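PDB 6ZD1: telomerase reverse transcriptase from Candida tropicalis MYA-3404, which probably extends chromosome ends by reverse-transcribing a template within its RNA component, adding simple telomeric repeats to DNA 3' ends. Local coordinates for residues 348-351 and 352-355; 472-475 and 476-480; 580-583 and 584-588; 619-622 and 623-627. All coordinates share one frame; numbering follows the deposited sequence.

All four contacts are local, between residues three or four positions apart along or at the start of one helix. Interactions 1 and 2 belong to the reverse transcriptase region, on helices 349-359 and 469-484, which touch where Ser355 OG lies 3.2 Å from Leu476 CD1. Interactions 3 and 4 lie on the successive helices 582-596 and 609-637, with centres about 14 Å apart, and touch neither of the first pair. Interactions 1 and 3 are partly buried helix starts closed by N-caps, whereas 2 and 4 are mostly buried helix interiors. In interactions 1, 2 and 4 a serine or threonine hydroxyl shares a carbonyl with its own N-H; interaction 4 adds a salt bridge on its outer side.

Interaction 1. Residues 348-351 and 352-355; sequences NQNA and LKES
Ser355 and Ala351 form the tightly held side of the first two turns of the helix. Ala351 O takes two bonds, from Ser355 N at 2.9 Å and from Ser355 OG at 3.1 Å, and the two donors arrive from opposite faces of the carbonyl plane. The hydroxyl reaches back because OG stands anti to its own carbonyl carbon (chi1 -67°). Leu352 and Ser355 are buried: both pack on helix 469-484, and Leu352 also touches Ile439. The outer side is looser. Asn350 and Lys353 run side by side, and Lys353 NZ gives Asn350 OD1 a weak hydrogen bond of 3.3 Å; the stronger partner of this ammonium is Glu440, in a salt bridge. Glu354 is exposed, its extended chain passing Asn350 O with CG at 3.2 Å. At the start of the helix, Asn348 OD1 accepts from Ala351 N at 2.6 Å, nearly straight at 166° and in the plane of the side-chain carbonyl, while Asn348 O accepts from Leu352 N. Gln349 NE2 is hydrogen-bonded to Gly461 O. The arrangement is an asparagine N-cap, here opening helix 349-359 of the reverse transcriptase region against helices 428-440 and 469-484.

Interaction 2. Residues 472-475 and 476-480; sequences FCDI and LYSTM
Cys473 and Tyr477, one helical turn apart, make a sulfur-aromatic contact inside helix 469-484, a buried helix of the reverse transcriptase region. Cys473 SG sits over one face of the phenol ring, 4.3 Å from its centroid and 16° off the ring normal. Cys473 SG is anti to the backbone N (chi1 -173°), which brings it over the CD2-CE2 side of the ring. The opposite face carries Met480 CE of the selenomethionine, 3.6 Å above the plane of the Tyr477 ring, so the ring lies between two groups of its own helix. Apolar packing continues outward: Phe472 and Leu476 rest on helix 349-359, and Ile475 rests on helix 263-298.

Hydrogen bonding adds two bifurcated carbonyls. Asp474 O accepts from both Ser478 N and Ser478 OG, the latter at 2.7 Å, and Ile475 O does the same for Thr479; each hydroxyl stands beside its own backbone N, and from there reaches the carbonyl one turn back. The charged group is Asp474, whose OD1 forms salt bridges with Arg499 and Arg296; the two arginines also make weak bonds to Ser478 OG, which lies 3.2 Å from Asp474 OD1. At the neighbouring carbonyl, Thr479 OG1 meets Ile475 O at 2.8 Å, on the opposite face of the carbonyl plane from Thr479 N.

Interaction 3. Residues 580-583 and 584-588; sequences RSFK and ALFSN
The rings of Phe582 and Phe586 meet obliquely, with centroids 5.9 Å apart and planes at 35°. One face of the Phe586 ring receives a backbone atom: Phe582 O lies 3.2 Å above the plane, offset toward the rim, and is 3.3 Å from Phe586 CG. The same oxygen accepts the backbone N-H of Phe586 at 2.8 Å, so the i to i+4 backbone bond also sets this carbonyl oxygen over the ring of the residue that donates to it. Farther along the same ring, Phe586 CE2 comes to 3.9 Å from Phe582 CB, and Phe586 CZ approaches Phe582 CD1. The Phe582 ring is also met obliquely by Leu585 CD2, 4.3 Å from Phe582 CD1. Beyond the pair, Phe586 stacks on Phe648, while Phe582 meets Phe640 edge-to-face and touches Phe631, placing both rings in an aromatic cluster.

These residues open helix 582-596, with Ser581 as its N-cap. Ser581 OG lies between the backbone N and the carbonyl carbon (chi1 68°), from where it accepts a weak capping bond from Ala584 N at 3.3 Å; the methyl Ala584 CB is close beside the hydroxyl. Ser581 O takes the N-H of Leu585. A second residue supports this end, since Asp638 accepts from Phe582 N. Leu585 packs on Ser630 and Ile634 of helix 609-637. Farther round the helix, Ser587 N bonds to Lys583 O, and Ser587 OG is held by Asp128.

Interaction 4. Residues 619-622 and 623-627; sequences ILKL and TFEAI
Leu620 and Phe624 lie side by side on helix 609-637, pointing the same way, with Leu620 CD2 3.9 Å from Phe624 CE2. This i to i+4 pair faces the buried side of a helix packed among three others. The Phe624 ring also turns its edge to the backbone: Leu620 O lies near the ring plane, 3.1 Å from Phe624 CD2, and takes the Phe624 N-H as well. Beside it, Ile619 O is gripped twice by Thr623, through N at 3.0 Å and through OG1 from the opposite face of the carbonyl plane. A chi1 of -55° places the buried Thr623 OG1 beside its own N, within reach of Ile619 O.

Around this first shell stand the three neighbouring helices. Phe645 and Leu649 of helix 642-664 and Ile681 of helix 670-684 touch Phe624, while Tyr593 of helix 582-596 meets Ile619, Leu620 and Thr623. The outer side is polar: Lys621, bent at chi3 and chi4 (77° and -80°), reaches across to Glu625 in a long salt bridge. The extended Glu625 chain passes over Lys621 O and sets OE1 3.4 Å from Leu622 CD2, while its other oxygen, OE2, lies 3.4 Å from Lys621 NZ.

Interaction 1. Residues 348-351 and 352-355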
loop_
_atom_site.group_PDB
_atom_site.type_symbol
_atom_site.label_atom_id
_atom_site.label_comp_id
_atom_site.label_asym_id
_atom_site.label_seq_id
_atom_site.Cartn_x
_atom_site.Cartn_y
_atom_site.Cartn_z
ATOM N N ASN A 348 20.533 -13.203 3.927
ATOM C CA ASN A 348 21.155 -14.381 4.527
ATOM C C ASN A 348 20.382 -14.770 5.782
ATOM O O ASN A 348 20.402 -14.045 6.785
ATOM C CB ASN A 348 22.622 -14.105 4.846
ATOM C CG ASN A 348 23.365 -15.347 5.290
ATOM O OD1 ASN A 348 23.255 -15.772 6.440
ATOM N ND2 ASN A 348 24.134 -15.936 4.380
ATOM N N GLN A 349 19.718 -15.928 5.737
ATOM C CA GLN A 349 18.879 -16.346 6.856
ATOM C C GLN A 349 19.702 -16.547 8.119
ATOM O O GLN A 349 19.274 -16.166 9.217
ATOM C CB GLN A 349 18.124 -17.627 6.502
ATOM C CG GLN A 349 17.057 -17.438 5.438
ATOM C CD GLN A 349 16.398 -18.744 5.059
ATOM O OE1 GLN A 349 16.660 -19.780 5.671
ATOM N NE2 GLN A 349 15.544 -18.707 4.042
ATOM N N ASN A 350 20.888 -17.140 7.990
ATOM C CA ASN A 350 21.710 -17.373 9.171
ATOM C C ASN A 350 22.224 -16.061 9.751
ATOM O O ASN A 350 22.171 -15.854 10.970
ATOM C CB ASN A 350 22.861 -18.317 8.826
ATOM C CG ASN A 350 22.395 -19.749 8.632
ATOM O OD1 ASN A 350 21.377 -20.159 9.188
ATOM N ND2 ASN A 350 23.138 -20.518 7.844
ATOM N N ALA A 351 22.688 -15.145 8.898
ATOM C CA ALA A 351 23.092 -13.834 9.392
ATOM C C ALA A 351 21.915 -13.113 10.035
ATOM O O ALA A 351 22.078 -12.429 11.051
ATOM C CB ALA A 351 23.690 -12.998 8.262
ATOM N N LEU A 352 20.714 -13.274 9.471
ATOM C CA LEU A 352 19.538 -12.653 10.072
ATOM C C LEU A 352 19.263 -13.230 11.453
ATOM O O LEU A 352 18.970 -12.486 12.397
ATOM C CB LEU A 352 18.321 -12.838 9.165
ATOM C CG LEU A 352 16.951 -12.436 9.725
ATOM C CD1 LEU A 352 16.912 -10.960 10.111
ATOM C CD2 LEU A 352 15.856 -12.752 8.718
ATOM N N LYS A 353 19.393 -14.551 11.602
ATOM C CA LYS A 353 19.125 -15.174 12.894
ATOM C C LYS A 353 20.145 -14.736 13.937
ATOM O O LYS A 353 19.801 -14.559 15.112
ATOM C CB LYS A 353 19.095 -16.698 12.749
ATOM C CG LYS A 353 17.720 -17.232 12.354
ATOM C CD LYS A 353 17.735 -18.721 12.028
ATOM C CE LYS A 353 18.348 -18.985 10.660
ATOM N NZ LYS A 353 18.215 -20.414 10.251
ATOM N N GLU A 354 21.403 -14.555 13.528
ATOM C CA GLU A 354 22.405 -14.025 14.449
ATOM C C GLU A 354 22.094 -12.581 14.841
ATOM O O GLU A 354 22.238 -12.206 16.010
ATOM C CB GLU A 354 23.796 -14.120 13.818
ATOM C CG GLU A 354 24.200 -15.538 13.406
ATOM C CD GLU A 354 25.463 -15.577 12.554
ATOM O OE1 GLU A 354 26.101 -14.515 12.367
ATOM O OE2 GLU A 354 25.815 -16.675 12.067
ATOM N N SER A 355 21.643 -11.763 13.884
ATOM C CA SER A 355 21.289 -10.381 14.198
ATOM C C SER A 355 20.164 -10.321 15.219
ATOM O O SER A 355 20.198 -9.502 16.147
ATOM C CB SER A 355 20.877 -9.634 12.931
ATOM O OG SER A 355 21.972 -9.476 12.049
#

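Interaction 2. Residues 472-475 and 476-480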
loop_
_atom_site.group_PDB
_atom_site.type_symbol
_atom_site.label_atom_id
_atom_site.label_comp_id
_atom_site.label_asym_id
_atom_site.label_seq_id
_atom_site.Cartn_x
_atom_site.Cartn_y
_atom_site.Cartn_z
ATOM N N PHE A 472 12.604 -7.815 9.526
ATOM C CA PHE A 472 13.778 -8.673 9.411
ATOM C C PHE A 472 14.886 -7.953 8.653
ATOM O O PHE A 472 16.002 -7.792 9.162
ATOM C CB PHE A 472 13.417 -9.983 8.706
ATOM C CG PHE A 472 12.729 -10.988 9.586
ATOM C CD1 PHE A 472 12.745 -10.851 10.965
ATOM C CD2 PHE A 472 12.075 -12.081 9.031
ATOM C CE1 PHE A 472 12.116 -11.781 11.776
ATOM C CE2 PHE A 472 11.442 -13.016 9.838
ATOM C CZ PHE A 472 11.465 -12.866 11.210
ATOM N N CYS A 473 14.566 -7.445 7.461
ATOM C CA CYS A 473 15.565 -6.756 6.653
ATOM C C CYS A 473 16.090 -5.516 7.364
ATOM O O CYS A 473 17.267 -5.169 7.219
ATOM C CB CYS A 473 14.957 -6.392 5.296
ATOM S SG CYS A 473 16.102 -5.711 4.084
ATOM N N ASP A 474 15.248 -4.866 8.170
ATOM C CA ASP A 474 15.686 -3.693 8.921
ATOM C C ASP A 474 16.654 -4.080 10.033
ATOM O O ASP A 474 17.671 -3.409 10.241
ATOM C CB ASP A 474 14.470 -2.965 9.492
ATOM C CG ASP A 474 14.779 -1.542 9.918
ATOM O OD1 ASP A 474 15.928 -1.086 9.722
ATOM O OD2 ASP A 474 13.865 -0.875 10.448
ATOM N N ILE A 475 16.355 -5.163 10.752
ATOM C CA ILE A 475 17.247 -5.635 11.810
ATOM C C ILE A 475 18.611 -5.995 11.234
ATOM O O ILE A 475 19.655 -5.600 11.766
ATOM C CB ILE A 475 16.620 -6.830 12.551
ATOM C CG1 ILE A 475 15.421 -6.388 13.389
ATOM C CG2 ILE A 475 17.652 -7.520 13.433
ATOM C CD1 ILE A 475 14.707 -7.546 14.055
ATOM N N LEU A 476 18.621 -6.762 10.140
ATOM C CA LEU A 476 19.883 -7.253 9.595
ATOM C C LEU A 476 20.734 -6.112 9.046
ATOM O O LEU A 476 21.931 -6.020 9.343
ATOM C CB LEU A 476 19.614 -8.301 8.510
ATOM C CG LEU A 476 20.851 -8.921 7.849
ATOM C CD1 LEU A 476 21.816 -9.456 8.893
ATOM C CD2 LEU A 476 20.475 -10.024 6.877
ATOM N N TYR A 477 20.132 -5.221 8.250
ATOM C CA TYR A 477 20.913 -4.142 7.650
ATOM C C TYR A 477 21.335 -3.101 8.684
ATOM O O TYR A 477 22.407 -2.499 8.547
ATOM C CB TYR A 477 20.134 -3.487 6.505
ATOM C CG TYR A 477 20.216 -4.230 5.181
ATOM C CD1 TYR A 477 20.784 -5.497 5.096
ATOM C CD2 TYR A 477 19.736 -3.653 4.012
ATOM C CE1 TYR A 477 20.860 -6.171 3.882
ATOM C CE2 TYR A 477 19.807 -4.318 2.798
ATOM C CZ TYR A 477 20.369 -5.574 2.738
ATOM O OH TYR A 477 20.440 -6.230 1.529
ATOM N N SER A 478 20.528 -2.876 9.724
ATOM C CA SER A 478 20.984 -2.015 10.813
ATOM C C SER A 478 22.181 -2.632 11.522
ATOM O O SER A 478 23.162 -1.940 11.819
ATOM C CB SER A 478 19.852 -1.761 11.809
ATOM O OG SER A 478 18.768 -1.082 11.196
ATOM N N THR A 479 22.110 -3.935 11.804
ATOM C CA THR A 479 23.241 -4.647 12.386
ATOM C C THR A 479 24.447 -4.618 11.457
ATOM O O THR A 479 25.584 -4.427 11.906
ATOM C CB THR A 479 22.840 -6.089 12.693
ATOM O OG1 THR A 479 21.732 -6.093 13.602
ATOM C CG2 THR A 479 24.001 -6.853 13.312
HETATM N N MSE A 480 24.220 -4.824 10.164
HETATM C CA MSE A 480 25.292 -4.824 9.180
HETATM C C MSE A 480 25.984 -3.468 9.104
HETATM O O MSE A 480 27.210 -3.390 9.154
HETATM C CB MSE A 480 24.745 -5.203 7.805
HETATM C CG MSE A 480 25.793 -5.217 6.708
HETATM SE SE MSE A 480 25.025 -5.433 4.929
HETATM C CE MSE A 480 23.974 -3.790 4.846
#

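Interaction 3. Residues 580-583 and 584-588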
loop_
_atom_site.group_PDB
_atom_site.type_symbol
_atom_site.label_atom_id
_atom_site.label_comp_id
_atom_site.label_asym_id
_atom_site.label_seq_id
_atom_site.Cartn_x
_atom_site.Cartn_y
_atom_site.Cartn_z
ATOM N N ARG A 580 -15.941 25.611 -10.782
ATOM C CA ARG A 580 -16.872 26.682 -10.460
ATOM C C ARG A 580 -17.623 26.441 -9.156
ATOM O O ARG A 580 -18.584 27.160 -8.865
ATOM C CB ARG A 580 -17.877 26.872 -11.598
ATOM C CG ARG A 580 -17.256 27.016 -12.975
ATOM C CD ARG A 580 -18.330 27.124 -14.053
ATOM N NE ARG A 580 -19.271 26.007 -13.995
ATOM C CZ ARG A 580 -20.538 26.111 -13.603
ATOM N NH1 ARG A 580 -21.033 27.290 -13.241
ATOM N NH2 ARG A 580 -21.313 25.036 -13.580
ATOM N N SER A 581 -17.215 25.447 -8.372
ATOM C CA SER A 581 -17.919 25.121 -7.139
ATOM C C SER A 581 -17.031 24.232 -6.288
ATOM O O SER A 581 -16.186 23.502 -6.809
ATOM C CB SER A 581 -19.250 24.419 -7.418
ATOM O OG SER A 581 -19.030 23.134 -7.970
ATOM N N PHE A 582 -17.239 24.292 -4.971
ATOM C CA PHE A 582 -16.457 23.452 -4.072
ATOM C C PHE A 582 -16.875 21.993 -4.160
ATOM O O PHE A 582 -16.035 21.102 -3.990
ATOM C CB PHE A 582 -16.578 23.950 -2.633
ATOM C CG PHE A 582 -15.761 25.176 -2.345
ATOM C CD1 PHE A 582 -14.395 25.080 -2.123
ATOM C CD2 PHE A 582 -16.358 26.424 -2.290
ATOM C CE1 PHE A 582 -13.643 26.207 -1.858
ATOM C CE2 PHE A 582 -15.613 27.555 -2.023
ATOM C CZ PHE A 582 -14.253 27.448 -1.807
ATOM N N LYS A 583 -18.158 21.723 -4.414
ATOM C CA LYS A 583 -18.596 20.338 -4.541
ATOM C C LYS A 583 -17.848 19.632 -5.662
ATOM O O LYS A 583 -17.371 18.504 -5.486
ATOM C CB LYS A 583 -20.102 20.272 -4.783
ATOM C CG LYS A 583 -20.681 18.880 -4.577
ATOM C CD LYS A 583 -22.131 18.794 -5.015
ATOM C CE LYS A 583 -22.263 18.879 -6.524
ATOM N NZ LYS A 583 -23.676 18.683 -6.949
ATOM N N ALA A 584 -17.710 20.291 -6.816
ATOM C CA ALA A 584 -16.971 19.694 -7.922
ATOM C C ALA A 584 -15.493 19.552 -7.598
ATOM O O ALA A 584 -14.842 18.616 -8.074
ATOM C CB ALA A 584 -17.151 20.531 -9.189
ATOM N N LEU A 585 -14.956 20.449 -6.768
ATOM C CA LEU A 585 -13.552 20.359 -6.386
ATOM C C LEU A 585 -13.317 19.195 -5.432
ATOM O O LEU A 585 -12.304 18.493 -5.536
ATOM C CB LEU A 585 -13.094 21.669 -5.743
ATOM C CG LEU A 585 -11.666 21.637 -5.193
ATOM C CD1 LEU A 585 -10.658 21.776 -6.325
ATOM C CD2 LEU A 585 -11.446 22.699 -4.132
ATOM N N PHE A 586 -14.236 18.984 -4.487
ATOM C CA PHE A 586 -14.034 17.930 -3.502
ATOM C C PHE A 586 -14.222 16.547 -4.112
ATOM O O PHE A 586 -13.506 15.610 -3.746
ATOM C CB PHE A 586 -14.985 18.142 -2.321
ATOM C CG PHE A 586 -14.714 19.404 -1.540
ATOM C CD1 PHE A 586 -13.441 19.955 -1.503
ATOM C CD2 PHE A 586 -15.733 20.037 -0.839
ATOM C CE1 PHE A 586 -13.188 21.115 -0.786
ATOM C CE2 PHE A 586 -15.487 21.194 -0.117
ATOM C CZ PHE A 586 -14.212 21.734 -0.093
ATOM N N SER A 587 -15.145 16.407 -5.068
ATOM C CA SER A 587 -15.326 15.122 -5.736
ATOM C C SER A 587 -14.108 14.763 -6.573
ATOM O O SER A 587 -13.677 13.604 -6.590
ATOM C CB SER A 587 -16.580 15.146 -6.610
ATOM O OG SER A 587 -17.754 15.138 -5.817
ATOM N N ASN A 588 -13.556 15.740 -7.287
ATOM C CA ASN A 588 -12.354 15.491 -8.072
ATOM C C ASN A 588 -11.165 15.174 -7.171
ATOM O O ASN A 588 -10.400 14.241 -7.449
ATOM C CB ASN A 588 -12.063 16.699 -8.960
ATOM C CG ASN A 588 -10.832 16.514 -9.810
ATOM O OD1 ASN A 588 -9.724 16.849 -9.394
ATOM N ND2 ASN A 588 -11.016 15.981 -11.011
#

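Interaction 4. Residues 619-622 and 623-627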
loop_
_atom_site.group_PDB
_atom_site.type_symbol
_atom_site.label_atom_id
_atom_site.label_comp_id
_atom_site.label_asym_id
_atom_site.label_seq_id
_atom_site.Cartn_x
_atom_site.Cartn_y
_atom_site.Cartn_z
ATOM N N ILE A 619 0.364 12.588 0.194
ATOM C CA ILE A 619 -0.883 12.669 -0.564
ATOM C C ILE A 619 -1.762 13.784 -0.017
ATOM O O ILE A 619 -2.384 14.533 -0.779
ATOM C CB ILE A 619 -1.633 11.325 -0.556
ATOM C CG1 ILE A 619 -0.699 10.182 -0.936
ATOM C CG2 ILE A 619 -2.785 11.374 -1.540
ATOM C CD1 ILE A 619 -0.179 10.286 -2.339
ATOM N N LEU A 620 -1.831 13.911 1.312
ATOM C CA LEU A 620 -2.654 14.953 1.918
ATOM C C LEU A 620 -2.184 16.339 1.489
ATOM O O LEU A 620 -2.988 17.167 1.045
ATOM C CB LEU A 620 -2.634 14.823 3.444
ATOM C CG LEU A 620 -3.449 13.689 4.078
ATOM C CD1 LEU A 620 -3.216 13.634 5.580
ATOM C CD2 LEU A 620 -4.933 13.842 3.776
ATOM N N LYS A 621 -0.876 16.598 1.584
ATOM C CA LYS A 621 -0.364 17.927 1.255
ATOM C C LYS A 621 -0.697 18.309 -0.181
ATOM O O LYS A 621 -1.125 19.438 -0.446
ATOM C CB LYS A 621 1.145 17.993 1.490
ATOM C CG LYS A 621 1.546 17.986 2.958
ATOM C CD LYS A 621 3.060 17.873 3.141
ATOM C CE LYS A 621 3.778 19.193 2.873
ATOM N NZ LYS A 621 3.987 19.471 1.423
ATOM N N LEU A 622 -0.530 17.376 -1.121
ATOM C CA LEU A 622 -0.895 17.668 -2.503
ATOM C C LEU A 622 -2.386 17.945 -2.632
ATOM O O LEU A 622 -2.797 18.839 -3.382
ATOM C CB LEU A 622 -0.496 16.510 -3.410
ATOM C CG LEU A 622 1.005 16.392 -3.627
ATOM C CD1 LEU A 622 1.301 15.204 -4.516
ATOM C CD2 LEU A 622 1.539 17.678 -4.237
ATOM N N THR A 623 -3.210 17.211 -1.883
ATOM C CA THR A 623 -4.648 17.432 -1.957
ATOM C C THR A 623 -5.014 18.807 -1.418
ATOM O O THR A 623 -5.788 19.538 -2.048
ATOM C CB THR A 623 -5.387 16.334 -1.195
ATOM O OG1 THR A 623 -4.988 15.051 -1.695
ATOM C CG2 THR A 623 -6.893 16.488 -1.373
ATOM N N PHE A 624 -4.443 19.196 -0.275
ATOM C CA PHE A 624 -4.771 20.498 0.292
ATOM C C PHE A 624 -4.107 21.639 -0.461
ATOM O O PHE A 624 -4.648 22.752 -0.489
ATOM C CB PHE A 624 -4.393 20.539 1.769
ATOM C CG PHE A 624 -5.297 19.721 2.631
ATOM C CD1 PHE A 624 -6.518 20.224 3.042
ATOM C CD2 PHE A 624 -4.944 18.440 3.010
ATOM C CE1 PHE A 624 -7.362 19.467 3.827
ATOM C CE2 PHE A 624 -5.784 17.679 3.797
ATOM C CZ PHE A 624 -6.995 18.191 4.205
ATOM N N GLU A 625 -2.958 21.387 -1.094
ATOM C CA GLU A 625 -2.370 22.410 -1.952
ATOM C C GLU A 625 -3.312 22.776 -3.090
ATOM O O GLU A 625 -3.343 23.933 -3.523
ATOM C CB GLU A 625 -1.024 21.934 -2.505
ATOM C CG GLU A 625 0.148 22.085 -1.539
ATOM C CD GLU A 625 1.352 21.243 -1.937
ATOM O OE1 GLU A 625 1.483 20.904 -3.134
ATOM O OE2 GLU A 625 2.163 20.911 -1.045
ATOM N N ALA A 626 -4.112 21.817 -3.566
ATOM C CA ALA A 626 -5.098 22.144 -4.589
ATOM C C ALA A 626 -6.194 23.036 -4.022
ATOM O O ALA A 626 -6.646 23.973 -4.688
ATOM C CB ALA A 626 -5.693 20.864 -5.174
ATOM N N ILE A 627 -6.605 22.782 -2.776
ATOM C CA ILE A 627 -7.634 23.608 -2.146
ATOM C C ILE A 627 -7.124 25.032 -1.964
ATOM O O ILE A 627 -7.816 26.007 -2.284
ATOM C CB ILE A 627 -8.073 22.990 -0.806
ATOM C CG1 ILE A 627 -8.750 21.640 -1.028
ATOM C CG2 ILE A 627 -9.002 23.930 -0.059
ATOM C CD1 ILE A 627 -9.057 20.901 0.261
#